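Local coordinates for DisA protein (Sorangium cellulosum, PDB 6CCA) that probably transfers methyl groups to a carbon of the growing polyketide chain, building the gem-dimethyl group on a trans-acyltransferase assembly line that makes disorazol, at residues Arg29-Leu33 and Phe212-Arg216; Ser37-Ile41 and Lys207-Val211; Leu243-Ser247 and Arg275-Val279; Ile260-Thr265 and Phe281-Asp285; Ala297-Val303 and Ile322-Lys327. One frame throughout, in Å; residues are numbered along the deposited sequence.

Contact 1 (Arg29-Leu33 and Phe212-Arg216)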
# COMPACT_ATOMS: atom_id res chain seq x y z
N ARG A 29 -15.16 -13.53 23.66
CA ARG A 29 -15.88 -12.62 24.48
C ARG A 29 -17.05 -12.00 23.77
O ARG A 29 -17.89 -11.38 24.40
CB ARG A 29 -14.95 -11.54 25.00
CG ARG A 29 -13.73 -12.10 25.73
CD ARG A 29 -12.84 -10.96 26.22
NE ARG A 29 -11.60 -11.47 26.82
CZ ARG A 29 -11.48 -11.88 28.07
NH1 ARG A 29 -12.53 -11.88 28.89
NH2 ARG A 29 -10.32 -12.31 28.52
N PHE A 30 -17.17 -12.18 22.49
CA PHE A 30 -18.38 -11.76 21.78
C PHE A 30 -18.51 -12.66 20.55
O PHE A 30 -17.56 -13.29 20.17
CB PHE A 30 -18.33 -10.26 21.41
CG PHE A 30 -17.10 -9.86 20.59
CD1 PHE A 30 -17.14 -9.92 19.19
CD2 PHE A 30 -15.92 -9.39 21.19
CE1 PHE A 30 -16.04 -9.56 18.39
CE2 PHE A 30 -14.82 -9.00 20.39
CZ PHE A 30 -14.89 -9.12 19.00
N GLU A 31 -19.70 -12.70 19.96
CA GLU A 31 -19.97 -13.55 18.80
C GLU A 31 -19.36 -13.05 17.48
O GLU A 31 -19.15 -11.87 17.32
CB GLU A 31 -21.50 -13.62 18.63
CG GLU A 31 -22.11 -14.45 19.79
CD GLU A 31 -21.72 -15.93 19.71
OE1 GLU A 31 -22.42 -16.67 18.97
OE2 GLU A 31 -20.72 -16.37 20.36
N PRO A 32 -19.06 -13.97 16.57
CA PRO A 32 -18.53 -13.59 15.26
C PRO A 32 -19.51 -12.65 14.61
O PRO A 32 -20.74 -12.88 14.61
CB PRO A 32 -18.40 -14.92 14.52
CG PRO A 32 -18.28 -15.95 15.59
CD PRO A 32 -19.08 -15.44 16.75
N LEU A 33 -19.01 -11.54 14.09
CA LEU A 33 -19.89 -10.59 13.41
C LEU A 33 -19.54 -10.22 11.96
O LEU A 33 -20.24 -9.43 11.34
CB LEU A 33 -20.17 -9.38 14.26
CG LEU A 33 -18.99 -8.47 14.58
CD1 LEU A 33 -19.37 -7.01 14.40
CD2 LEU A 33 -18.54 -8.78 16.00
N PHE A 212 -18.73 -2.05 12.19
CA PHE A 212 -18.30 -2.78 13.38
C PHE A 212 -18.86 -2.14 14.64
O PHE A 212 -19.43 -2.84 15.52
CB PHE A 212 -16.77 -2.85 13.44
CG PHE A 212 -16.28 -3.68 14.57
CD1 PHE A 212 -16.15 -3.18 15.82
CD2 PHE A 212 -16.05 -5.04 14.36
CE1 PHE A 212 -15.69 -4.01 16.84
CE2 PHE A 212 -15.59 -5.87 15.36
CZ PHE A 212 -15.43 -5.34 16.61
N LEU A 213 -18.69 -0.85 14.75
CA LEU A 213 -19.14 -0.14 15.93
C LEU A 213 -20.65 -0.25 16.09
O LEU A 213 -21.12 -0.44 17.16
CB LEU A 213 -18.68 1.32 15.93
CG LEU A 213 -17.19 1.46 16.20
CD1 LEU A 213 -16.62 2.77 15.74
CD2 LEU A 213 -16.90 1.28 17.65
N ASP A 214 -21.37 -0.14 15.00
CA ASP A 214 -22.81 -0.23 15.06
C ASP A 214 -23.26 -1.57 15.57
O ASP A 214 -24.21 -1.66 16.26
CB ASP A 214 -23.44 -0.02 13.71
CG ASP A 214 -23.49 1.41 13.32
OD1 ASP A 214 -23.35 2.31 14.16
OD2 ASP A 214 -23.67 1.61 12.13
N ALA A 215 -22.57 -2.62 15.20
CA ALA A 215 -22.87 -3.94 15.70
C ALA A 215 -22.55 -4.17 17.17
O ALA A 215 -23.27 -4.84 17.84
CB ALA A 215 -22.17 -4.98 14.87
N ARG A 216 -21.46 -3.63 17.66
CA ARG A 216 -21.00 -3.93 19.00
C ARG A 216 -21.50 -2.97 20.04
O ARG A 216 -21.72 -3.36 21.18
CB ARG A 216 -19.48 -3.82 19.07
CG ARG A 216 -18.72 -4.84 18.24
CD ARG A 216 -18.75 -6.27 18.75
NE ARG A 216 -18.89 -6.45 20.18
CZ ARG A 216 -17.95 -6.31 21.10
NH1 ARG A 216 -16.69 -5.94 20.79
NH2 ARG A 216 -18.29 -6.52 22.36
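Leu33 lies across the last turn of helix 196-216, its two methyl branches doing different work. CD1 presses on Ala215 CB at 3.5 Å, a tight pair for two carbons, and also meets Phe212 CD2 at 3.9 Å, coming to that ring obliquely. The second branch, CD2, rests on the aliphatic part of Arg216, 3.7 Å from its CD. Leu33 thereby covers both the aromatic and the basic residue of the helix end.

Arg216 then carries the contact on to Phe30. Bends at chi2 and chi3 (-72° and -29°) swing the guanidinium round until it lies flat on the phenyl ring, the planes only 10° apart. This is a stacked cation-pi pair, with Arg216 CZ 4.0 Å from the centroid of the Phe30 ring. The overlap is displaced: CZ sits above Phe30 CG, whereas NH1 hangs over the rim near CD2 and CE2. The charge has a second partner, since Arg216 NH1 also forms a salt bridge with Asp301, so stacking and ion pairing together hold the group flat.

The loop between strand 24-25 and helix 34-41 is in this way laid over the C-terminal end of helix 196-216. Beneath, Phe212 meets Trp331 edge-to-face and touches strand 300-306, while Arg216 packs on Ile226 of strand 226-231.

Contact 2 (Ser37-Ile41 and Lys207-Val211)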
# COMPACT_ATOMS: atom_id res chain seq x y z
N SER A 37 -21.80 -8.59 8.58
CA SER A 37 -21.35 -7.25 8.25
C SER A 37 -20.86 -7.02 6.80
O SER A 37 -21.02 -5.93 6.31
CB SER A 37 -20.22 -6.89 9.22
OG SER A 37 -20.69 -6.80 10.55
N VAL A 38 -20.33 -8.01 6.15
CA VAL A 38 -19.72 -7.84 4.82
C VAL A 38 -20.75 -7.24 3.84
O VAL A 38 -20.46 -6.28 3.09
CB VAL A 38 -19.01 -9.10 4.34
CG1 VAL A 38 -18.54 -8.95 2.93
CG2 VAL A 38 -17.82 -9.38 5.23
N PRO A 39 -21.95 -7.77 3.80
CA PRO A 39 -22.95 -7.11 2.91
C PRO A 39 -23.30 -5.66 3.22
O PRO A 39 -23.70 -4.96 2.35
CB PRO A 39 -24.24 -8.04 3.06
CG PRO A 39 -23.73 -9.30 3.63
CD PRO A 39 -22.50 -8.94 4.51
N ARG A 40 -23.15 -5.18 4.46
CA ARG A 40 -23.38 -3.81 4.80
C ARG A 40 -22.20 -2.92 4.39
O ARG A 40 -22.33 -1.71 4.42
CB ARG A 40 -23.58 -3.66 6.30
CG ARG A 40 -24.86 -4.34 6.79
CD ARG A 40 -25.01 -4.36 8.30
NE ARG A 40 -26.30 -5.02 8.69
CZ ARG A 40 -26.48 -6.12 9.45
NH1 ARG A 40 -25.47 -6.78 9.99
NH2 ARG A 40 -27.71 -6.59 9.69
N ILE A 41 -21.07 -3.53 4.02
CA ILE A 41 -19.85 -2.76 3.64
C ILE A 41 -19.62 -2.82 2.12
O ILE A 41 -19.17 -1.85 1.53
CB ILE A 41 -18.63 -3.32 4.42
CG1 ILE A 41 -18.84 -3.19 5.94
CG2 ILE A 41 -17.31 -2.69 3.98
CD1 ILE A 41 -17.92 -4.10 6.71
N LYS A 207 -16.19 2.89 6.49
CA LYS A 207 -17.45 2.15 6.53
C LYS A 207 -17.31 0.87 7.33
O LYS A 207 -18.22 0.48 8.11
CB LYS A 207 -17.89 1.82 5.07
CG LYS A 207 -19.24 1.08 4.95
CD LYS A 207 -20.30 1.88 5.59
CE LYS A 207 -21.72 1.52 5.14
NZ LYS A 207 -22.65 2.07 6.20
N SER A 208 -16.21 0.13 7.13
CA SER A 208 -16.02 -1.07 7.85
C SER A 208 -16.00 -0.82 9.33
O SER A 208 -16.55 -1.60 10.10
CB SER A 208 -14.75 -1.79 7.42
OG SER A 208 -14.67 -2.11 6.02
N LEU A 209 -15.32 0.24 9.75
CA LEU A 209 -15.20 0.51 11.16
C LEU A 209 -16.55 0.90 11.77
O LEU A 209 -16.88 0.49 12.89
CB LEU A 209 -14.13 1.61 11.42
CG LEU A 209 -12.71 1.28 10.94
CD1 LEU A 209 -11.84 2.53 11.18
CD2 LEU A 209 -12.07 0.05 11.55
N LEU A 210 -17.31 1.71 11.05
CA LEU A 210 -18.58 2.16 11.54
C LEU A 210 -19.57 1.01 11.61
O LEU A 210 -20.39 0.93 12.55
CB LEU A 210 -19.09 3.28 10.67
CG LEU A 210 -18.32 4.60 10.86
CD1 LEU A 210 -18.89 5.67 9.98
CD2 LEU A 210 -18.32 5.12 12.29
N VAL A 211 -19.49 0.08 10.65
CA VAL A 211 -20.37 -1.11 10.71
C VAL A 211 -20.01 -1.96 11.92
O VAL A 211 -20.88 -2.48 12.68
CB VAL A 211 -20.29 -1.87 9.38
CG1 VAL A 211 -20.74 -3.33 9.50
CG2 VAL A 211 -21.08 -1.06 8.36
O HOH W 1 -24.52 -0.24 5.00
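Val211 spreads its two methyl groups over the end of helix 34-41, and each finds a different neighbour. CG1 touches Ser37 CB at 3.6 Å, while CG2 meets Ile41 CG1 at 3.9 Å and lies more loosely against Arg40 CB. Ile41 reaches back along helix 196-216 toward Ser208: its CG2 comes within 3.4 Å of Ser208 OG, and its CD1 lies over Ser208 CA and CB. With CG1 beside its own backbone N (chi1 -61°), Ile41 sets CG1 against Val211, while CG2 and the terminal CD1 of the CG1 branch both reach Ser208.

The short helical segments run in broadly opposed directions, 137° apart, with their axes approaching to 9.6 Å. At the outer margin Lys207, bent at chi2, carries CE to 3.4 Å from Arg40 O. A water donates to Arg40 O at 2.7 Å and accepts a weak bond from Lys207 NZ.

Each serine hydroxyl bonds a carbonyl four residues back in its own chain, Leu33 O for Ser37 and Leu204 O for Ser208. Already bonded locally, the hydroxyls can lie against methyl groups in an essentially apolar contact, and the polar link between the helices passes through a single water, weakly held on the lysine side.

Contact 3 (Leu243-Ser247 and Arg275-Val279)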
# COMPACT_ATOMS: atom_id res chain seq x y z
N LEU A 243 -10.60 9.47 12.16
CA LEU A 243 -10.89 9.98 13.49
C LEU A 243 -12.15 10.88 13.43
O LEU A 243 -12.97 10.88 14.32
CB LEU A 243 -9.67 10.74 13.99
CG LEU A 243 -8.41 9.92 14.22
CD1 LEU A 243 -7.31 10.84 14.76
CD2 LEU A 243 -8.60 8.76 15.16
N GLU A 244 -12.28 11.71 12.41
CA GLU A 244 -13.46 12.54 12.32
C GLU A 244 -14.73 11.68 12.21
O GLU A 244 -15.74 11.94 12.89
CB GLU A 244 -13.37 13.53 11.17
CG GLU A 244 -14.54 14.51 11.12
CD GLU A 244 -14.66 15.40 12.39
OE1 GLU A 244 -13.69 15.59 13.20
OE2 GLU A 244 -15.76 15.91 12.64
N ALA A 245 -14.68 10.64 11.38
CA ALA A 245 -15.88 9.76 11.23
C ALA A 245 -16.19 9.03 12.51
O ALA A 245 -17.35 8.72 12.84
CB ALA A 245 -15.69 8.75 10.10
N LEU A 246 -15.17 8.71 13.28
CA LEU A 246 -15.39 7.93 14.49
C LEU A 246 -15.77 8.77 15.70
O LEU A 246 -16.11 8.21 16.72
CB LEU A 246 -14.18 7.08 14.80
CG LEU A 246 -14.14 5.67 14.20
CD1 LEU A 246 -14.52 5.60 12.76
CD2 LEU A 246 -12.74 5.11 14.40
N SER A 247 -15.62 10.09 15.60
CA SER A 247 -15.51 10.92 16.81
C SER A 247 -16.84 10.94 17.57
O SER A 247 -16.82 11.11 18.77
CB SER A 247 -15.05 12.35 16.52
OG SER A 247 -15.93 12.94 15.59
N ARG A 275 -7.78 17.46 19.47
CA ARG A 275 -9.16 17.39 18.96
C ARG A 275 -9.83 16.08 19.22
O ARG A 275 -11.07 16.01 19.26
CB ARG A 275 -9.09 17.72 17.44
CG ARG A 275 -10.43 17.68 16.68
CD ARG A 275 -10.26 18.27 15.27
NE ARG A 275 -11.42 18.01 14.42
CZ ARG A 275 -12.56 18.68 14.47
NH1 ARG A 275 -12.74 19.70 15.32
NH2 ARG A 275 -13.56 18.33 13.66
N TYR A 276 -9.04 15.01 19.40
CA TYR A 276 -9.54 13.61 19.59
C TYR A 276 -8.94 12.97 20.82
O TYR A 276 -7.96 12.22 20.77
CB TYR A 276 -9.18 12.77 18.32
CG TYR A 276 -9.71 13.40 17.07
CD1 TYR A 276 -11.08 13.43 16.81
CD2 TYR A 276 -8.86 13.95 16.14
CE1 TYR A 276 -11.56 14.02 15.64
CE2 TYR A 276 -9.36 14.56 14.99
CZ TYR A 276 -10.72 14.54 14.75
OH TYR A 276 -11.19 15.11 13.57
N PRO A 277 -9.51 13.29 22.01
CA PRO A 277 -8.94 12.84 23.26
C PRO A 277 -9.06 11.37 23.46
O PRO A 277 -8.35 10.82 24.27
CB PRO A 277 -9.78 13.56 24.35
CG PRO A 277 -10.60 14.60 23.63
CD PRO A 277 -10.76 14.08 22.21
N PHE A 278 -9.89 10.70 22.67
CA PHE A 278 -9.96 9.23 22.74
C PHE A 278 -8.72 8.45 22.11
O PHE A 278 -8.68 7.21 22.14
CB PHE A 278 -11.28 8.75 22.14
CG PHE A 278 -11.47 9.07 20.68
CD1 PHE A 278 -12.07 10.25 20.29
CD2 PHE A 278 -11.07 8.21 19.69
CE1 PHE A 278 -12.29 10.57 18.95
CE2 PHE A 278 -11.27 8.52 18.33
CZ PHE A 278 -11.89 9.70 17.95
N VAL A 279 -7.81 9.16 21.46
CA VAL A 279 -6.65 8.54 20.81
C VAL A 279 -5.47 8.49 21.73
O VAL A 279 -5.21 9.51 22.42
CB VAL A 279 -6.26 9.34 19.57
CG1 VAL A 279 -5.02 8.71 18.90
CG2 VAL A 279 -7.48 9.49 18.65
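Leu243 is the bump, and the type I turn Tyr276-Val279 brings together the walls of the hollow that takes it. Its CB stands almost straight above the middle of the Tyr276 ring, 3.8 Å from the centroid and 5° off the normal, a CH-pi contact. Beyond CB the branches divide: CD1 leans on Tyr276 CD2, and CD2 drops between Val279 CG2, at 3.7 Å, and the rim of Phe278. On its other face the tyrosine ring carries Arg275 CG, so that it is sandwiched between a leucine and the stem of an arginine. Phe278 closes the far side, its CE1 lying 3.9 Å from Ser247 CA, and Leu243 O stands at the edge of its ring.

Beside the tyrosine hydroxyl sits Glu244, bent at chi2 (61°) so that OE1 returns to the tyrosine. Tyr276 OH donates at 2.6 Å to Glu244 OE1, which accepts with its anti lone pair. Arg275 NH2 makes a salt bridge to Glu244 OE1 at 2.8 Å, from above the carboxylate plane and through a bent hydrogen bond (132°). Arg275 NE in turn donates to Tyr276 OH at 3.0 Å. One carboxylate oxygen and one hydroxyl therefore share a closed set of three bonds, in which the arginine charge probably polarises the phenol and strengthens its short bond to the glutamate, which would help hold the ring over Leu243.

Contact 4 (Ile260-Thr265 and Phe281-Asp285)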
# COMPACT_ATOMS: atom_id res chain seq x y z
N ILE A 260 5.98 2.64 13.56
CA ILE A 260 7.33 2.28 13.95
C ILE A 260 8.14 3.51 14.44
O ILE A 260 8.94 3.41 15.36
CB ILE A 260 8.04 1.53 12.82
CG1 ILE A 260 9.36 0.93 13.30
CG2 ILE A 260 8.27 2.38 11.58
CD1 ILE A 260 9.79 -0.27 12.42
N SER A 261 7.92 4.64 13.78
CA SER A 261 8.59 5.91 14.14
C SER A 261 8.00 6.60 15.33
O SER A 261 6.85 7.05 15.33
CB SER A 261 8.60 6.87 12.94
OG SER A 261 8.99 8.18 13.31
N HIS A 262 8.82 6.76 16.34
CA HIS A 262 8.47 7.53 17.49
C HIS A 262 8.20 8.99 17.13
O HIS A 262 7.25 9.55 17.60
CB HIS A 262 9.57 7.34 18.55
CG HIS A 262 9.28 8.03 19.82
ND1 HIS A 262 9.73 9.30 20.07
CD2 HIS A 262 8.58 7.65 20.92
CE1 HIS A 262 9.29 9.70 21.25
NE2 HIS A 262 8.62 8.70 21.80
N ALA A 263 9.00 9.57 16.22
CA ALA A 263 8.75 10.90 15.72
C ALA A 263 7.37 11.06 15.09
O ALA A 263 6.68 12.06 15.33
CB ALA A 263 9.81 11.30 14.68
N PHE A 264 7.01 10.13 14.20
CA PHE A 264 5.70 10.17 13.59
C PHE A 264 4.57 10.08 14.62
O PHE A 264 3.59 10.77 14.48
CB PHE A 264 5.53 9.10 12.51
CG PHE A 264 6.34 9.33 11.26
CD1 PHE A 264 6.96 10.55 10.97
CD2 PHE A 264 6.47 8.32 10.37
CE1 PHE A 264 7.68 10.72 9.79
CE2 PHE A 264 7.18 8.46 9.19
CZ PHE A 264 7.79 9.67 8.90
N THR A 265 4.70 9.31 15.67
CA THR A 265 3.65 9.24 16.65
C THR A 265 3.57 10.56 17.45
O THR A 265 2.50 10.98 17.77
CB THR A 265 3.74 7.96 17.55
OG1 THR A 265 4.84 8.01 18.42
CG2 THR A 265 4.00 6.73 16.71
N PHE A 281 -1.36 7.64 21.51
CA PHE A 281 -0.32 7.66 20.52
C PHE A 281 0.86 6.92 21.11
O PHE A 281 1.34 7.28 22.23
CB PHE A 281 0.06 9.12 20.22
CG PHE A 281 -1.05 9.95 19.71
CD1 PHE A 281 -2.00 10.50 20.52
CD2 PHE A 281 -1.17 10.15 18.33
CE1 PHE A 281 -3.03 11.25 20.00
CE2 PHE A 281 -2.20 10.89 17.84
CZ PHE A 281 -3.13 11.45 18.66
N GLN A 282 1.34 5.89 20.41
CA GLN A 282 2.35 4.96 20.96
C GLN A 282 3.07 4.28 19.82
O GLN A 282 2.42 3.74 18.90
CB GLN A 282 1.61 3.89 21.80
CG GLN A 282 2.48 2.96 22.66
CD GLN A 282 1.66 2.22 23.76
OE1 GLN A 282 0.59 2.64 24.17
NE2 GLN A 282 2.21 1.11 24.24
N PRO A 283 4.40 4.23 19.87
CA PRO A 283 5.15 3.53 18.84
C PRO A 283 4.86 2.00 18.85
O PRO A 283 4.61 1.43 19.88
CB PRO A 283 6.60 3.81 19.17
CG PRO A 283 6.61 4.86 20.17
CD PRO A 283 5.27 4.98 20.82
N LEU A 284 4.96 1.39 17.71
CA LEU A 284 4.81 -0.07 17.58
C LEU A 284 5.46 -0.58 16.35
O LEU A 284 5.20 -0.12 15.21
CB LEU A 284 3.36 -0.47 17.48
CG LEU A 284 3.05 -1.97 17.31
CD1 LEU A 284 3.63 -2.87 18.39
CD2 LEU A 284 1.52 -2.08 17.39
N ASP A 285 6.29 -1.60 16.56
CA ASP A 285 6.99 -2.30 15.53
C ASP A 285 6.47 -3.72 15.61
O ASP A 285 6.70 -4.37 16.62
CB ASP A 285 8.48 -2.32 15.83
CG ASP A 285 9.29 -3.01 14.71
OD1 ASP A 285 8.69 -3.66 13.86
OD2 ASP A 285 10.51 -2.86 14.66
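Pro283 CG sits 3.5 Å from His262 CD2, meeting the imidazole at its edge, with the two side chains alongside each other and pointing the same way. This is the centre of the van der Waals contacts. Thr265 crosses the same proline ring at about a right angle, OG1 lying 3.9 Å from Pro283 CD. At the other end Ile260 lies against a carboxylate, its CD1 3.5 Å from Asp285 OD2; the two chains run side by side, since Ile260 CG1 and Asp285 CG both lie opposite the backbone N (chi1 -170° in Ile260).

Weaker backbone approaches supplement this. Ile260 CA makes a CA-H...O contact of 3.4 Å with Leu284 O, and Thr265 O lies near Phe281 CD2.

Local hydrogen bonds organise the helix start. Ser261 is the N-cap, its OG accepting from Phe264 N at 2.9 Å in an almost straight bond (171°). Thr265 OG1, still beside the proline, donates to His262 O at 3.0 Å, which leaves CG2 facing Gln282 O and Pro283 CA.

The first turn of helix 262-272 thus rests on the chain leaving strand 279-281, which pairs in parallel with 253-257: a beta-alpha-beta crossover of the kind from which Rossmann-like methyltransferase domains are built.

Contact 5 (Ala297-Val303 and Ile322-Lys327)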
# COMPACT_ATOMS: atom_id res chain seq x y z
N ALA A 297 -1.82 -8.73 24.91
CA ALA A 297 -2.58 -9.71 24.19
C ALA A 297 -4.08 -9.56 24.35
O ALA A 297 -4.55 -9.21 25.42
CB ALA A 297 -2.23 -11.11 24.69
N GLU A 298 -4.78 -9.80 23.26
CA GLU A 298 -6.21 -9.64 23.11
C GLU A 298 -6.82 -8.33 23.60
O GLU A 298 -7.85 -8.31 24.17
CB GLU A 298 -7.01 -10.84 23.63
CG GLU A 298 -7.02 -10.94 25.11
CD GLU A 298 -8.25 -11.61 25.70
OE1 GLU A 298 -9.33 -11.63 25.13
OE2 GLU A 298 -8.11 -12.06 26.81
N ARG A 299 -6.15 -7.24 23.29
CA ARG A 299 -6.60 -5.96 23.70
C ARG A 299 -7.49 -5.26 22.70
O ARG A 299 -8.21 -4.39 23.04
CB ARG A 299 -5.42 -5.05 23.96
CG ARG A 299 -5.67 -4.31 25.24
CD ARG A 299 -5.11 -2.93 25.30
NE ARG A 299 -6.13 -1.97 25.59
CZ ARG A 299 -5.90 -0.83 26.17
NH1 ARG A 299 -4.67 -0.55 26.56
NH2 ARG A 299 -6.88 0.01 26.34
N PHE A 300 -7.38 -5.65 21.45
CA PHE A 300 -7.94 -4.92 20.36
C PHE A 300 -9.09 -5.61 19.68
O PHE A 300 -8.99 -6.73 19.37
CB PHE A 300 -6.84 -4.62 19.34
CG PHE A 300 -5.82 -3.69 19.87
CD1 PHE A 300 -6.10 -2.38 20.04
CD2 PHE A 300 -4.63 -4.16 20.31
CE1 PHE A 300 -5.21 -1.53 20.59
CE2 PHE A 300 -3.71 -3.30 20.85
CZ PHE A 300 -4.01 -1.99 20.99
N ASP A 301 -10.14 -4.85 19.43
CA ASP A 301 -11.29 -5.36 18.70
C ASP A 301 -10.99 -5.36 17.21
O ASP A 301 -11.53 -6.18 16.46
CB ASP A 301 -12.46 -4.48 18.99
CG ASP A 301 -12.90 -4.58 20.47
OD1 ASP A 301 -13.63 -5.56 20.79
OD2 ASP A 301 -12.38 -3.82 21.29
N VAL A 302 -10.23 -4.36 16.76
CA VAL A 302 -9.93 -4.17 15.31
C VAL A 302 -8.50 -3.71 15.19
O VAL A 302 -8.05 -2.88 15.99
CB VAL A 302 -10.84 -3.07 14.64
CG1 VAL A 302 -10.55 -2.90 13.15
CG2 VAL A 302 -12.30 -3.36 14.84
N VAL A 303 -7.80 -4.27 14.22
CA VAL A 303 -6.55 -3.74 13.76
C VAL A 303 -6.71 -3.25 12.33
O VAL A 303 -7.13 -4.04 11.46
CB VAL A 303 -5.44 -4.74 13.84
CG1 VAL A 303 -4.14 -4.19 13.30
CG2 VAL A 303 -5.17 -5.16 15.26
N ILE A 322 -0.36 -9.86 14.94
CA ILE A 322 -1.70 -9.20 14.87
C ILE A 322 -2.78 -10.05 15.61
O ILE A 322 -3.57 -9.51 16.38
CB ILE A 322 -2.07 -8.92 13.42
CG1 ILE A 322 -1.18 -7.78 12.95
CG2 ILE A 322 -3.53 -8.52 13.26
CD1 ILE A 322 -1.30 -7.49 11.44
N LYS A 323 -2.75 -11.36 15.36
CA LYS A 323 -3.65 -12.30 16.05
C LYS A 323 -3.46 -12.32 17.56
O LYS A 323 -4.43 -12.45 18.28
CB LYS A 323 -3.52 -13.71 15.47
CG LYS A 323 -4.10 -13.81 14.11
CD LYS A 323 -4.19 -15.22 13.62
CE LYS A 323 -5.47 -15.92 14.06
NZ LYS A 323 -5.29 -17.39 13.87
N ARG A 324 -2.25 -12.10 18.03
CA ARG A 324 -1.98 -12.01 19.48
C ARG A 324 -2.64 -10.78 20.05
O ARG A 324 -3.23 -10.86 21.10
CB ARG A 324 -0.45 -11.96 19.73
CG ARG A 324 -0.04 -11.82 21.19
CD ARG A 324 1.42 -12.27 21.41
NE ARG A 324 1.58 -13.66 20.93
CZ ARG A 324 1.06 -14.74 21.55
NH1 ARG A 324 0.35 -14.60 22.68
NH2 ARG A 324 1.24 -15.95 21.04
N LEU A 325 -2.53 -9.65 19.34
CA LEU A 325 -3.10 -8.39 19.78
C LEU A 325 -4.63 -8.36 19.68
O LEU A 325 -5.29 -7.70 20.48
CB LEU A 325 -2.58 -7.24 18.93
CG LEU A 325 -1.09 -6.92 19.15
CD1 LEU A 325 -0.50 -6.11 18.04
CD2 LEU A 325 -0.91 -6.21 20.50
N LEU A 326 -5.18 -9.01 18.66
CA LEU A 326 -6.65 -9.01 18.47
C LEU A 326 -7.36 -9.94 19.46
O LEU A 326 -6.88 -11.04 19.76
CB LEU A 326 -6.97 -9.55 17.07
CG LEU A 326 -6.90 -8.56 15.91
CD1 LEU A 326 -7.12 -9.31 14.61
CD2 LEU A 326 -7.91 -7.42 16.05
N LYS A 327 -8.52 -9.50 19.88
CA LYS A 327 -9.47 -10.41 20.53
C LYS A 327 -9.89 -11.49 19.56
O LYS A 327 -9.89 -11.31 18.34
CB LYS A 327 -10.70 -9.62 20.93
CG LYS A 327 -10.41 -8.66 22.07
CD LYS A 327 -11.59 -7.81 22.44
CE LYS A 327 -11.14 -6.77 23.48
NZ LYS A 327 -12.27 -5.82 23.58
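Lys327 stretches its fully extended chain past the backbone of Glu298 to form a salt bridge with Asp301: NZ lies 3.0 Å from OD2, on its syn side but somewhat out of the carboxylate plane, with a weak second bond to OD1. OD2 also receives the backbone N of Thr227.

Backbone bonds come next. Glu298 N donates to Arg324 O at 2.9 Å, almost straight and in the carbonyl plane. Leu325 O takes Phe300 N at 3.1 Å and, weakly, Arg299 N; Lys327 N returns a bond to Phe300 O at 2.9 Å. Phe300 and Leu326 form a parallel bridge where helix 315-325 passes into strand 326-327.

The packing lies on two sides of this bridge. Phe300 runs alongside Leu325, its CD2 lying 3.9 Å from Leu325 CB, and the ring turns its rim to Leu325 O. With CG beside the backbone N (chi1 -83°), Leu326 sends CD2 to 3.6 Å from Val303 CG2; the same valine methyl lies near Ile322 CG2.

Two cations, Lys327 and Arg216, and one backbone N-H converge on Asp301, an arrangement that would favour its ionised form and make this buried carboxylate the polar hub where the helix end joins the sheet.

Overall arrangement
The five contacts show how one domain is assembled from short meetings, several of which touch. Contact 2 is nested within the loop closed by contact 1; both use helix 196-216, and their centres are 11 Å apart. Contacts 3, 4 and 5, all in the methyltransferase domain, follow later along the chain, 3 and 4 crossing in sequence. Contact 5 touches contact 1 through two salt bridges, and contact 2 where Leu209 packs on Val302. Leu246 links contact 3 to helix 196-216. Contact 4 lies about 28 Å from contacts 1 and 2 and about 18 Å from contacts 3 and 5, centre to centre. Helix 196-216 thereby ties the N-terminal segments to the central sheet.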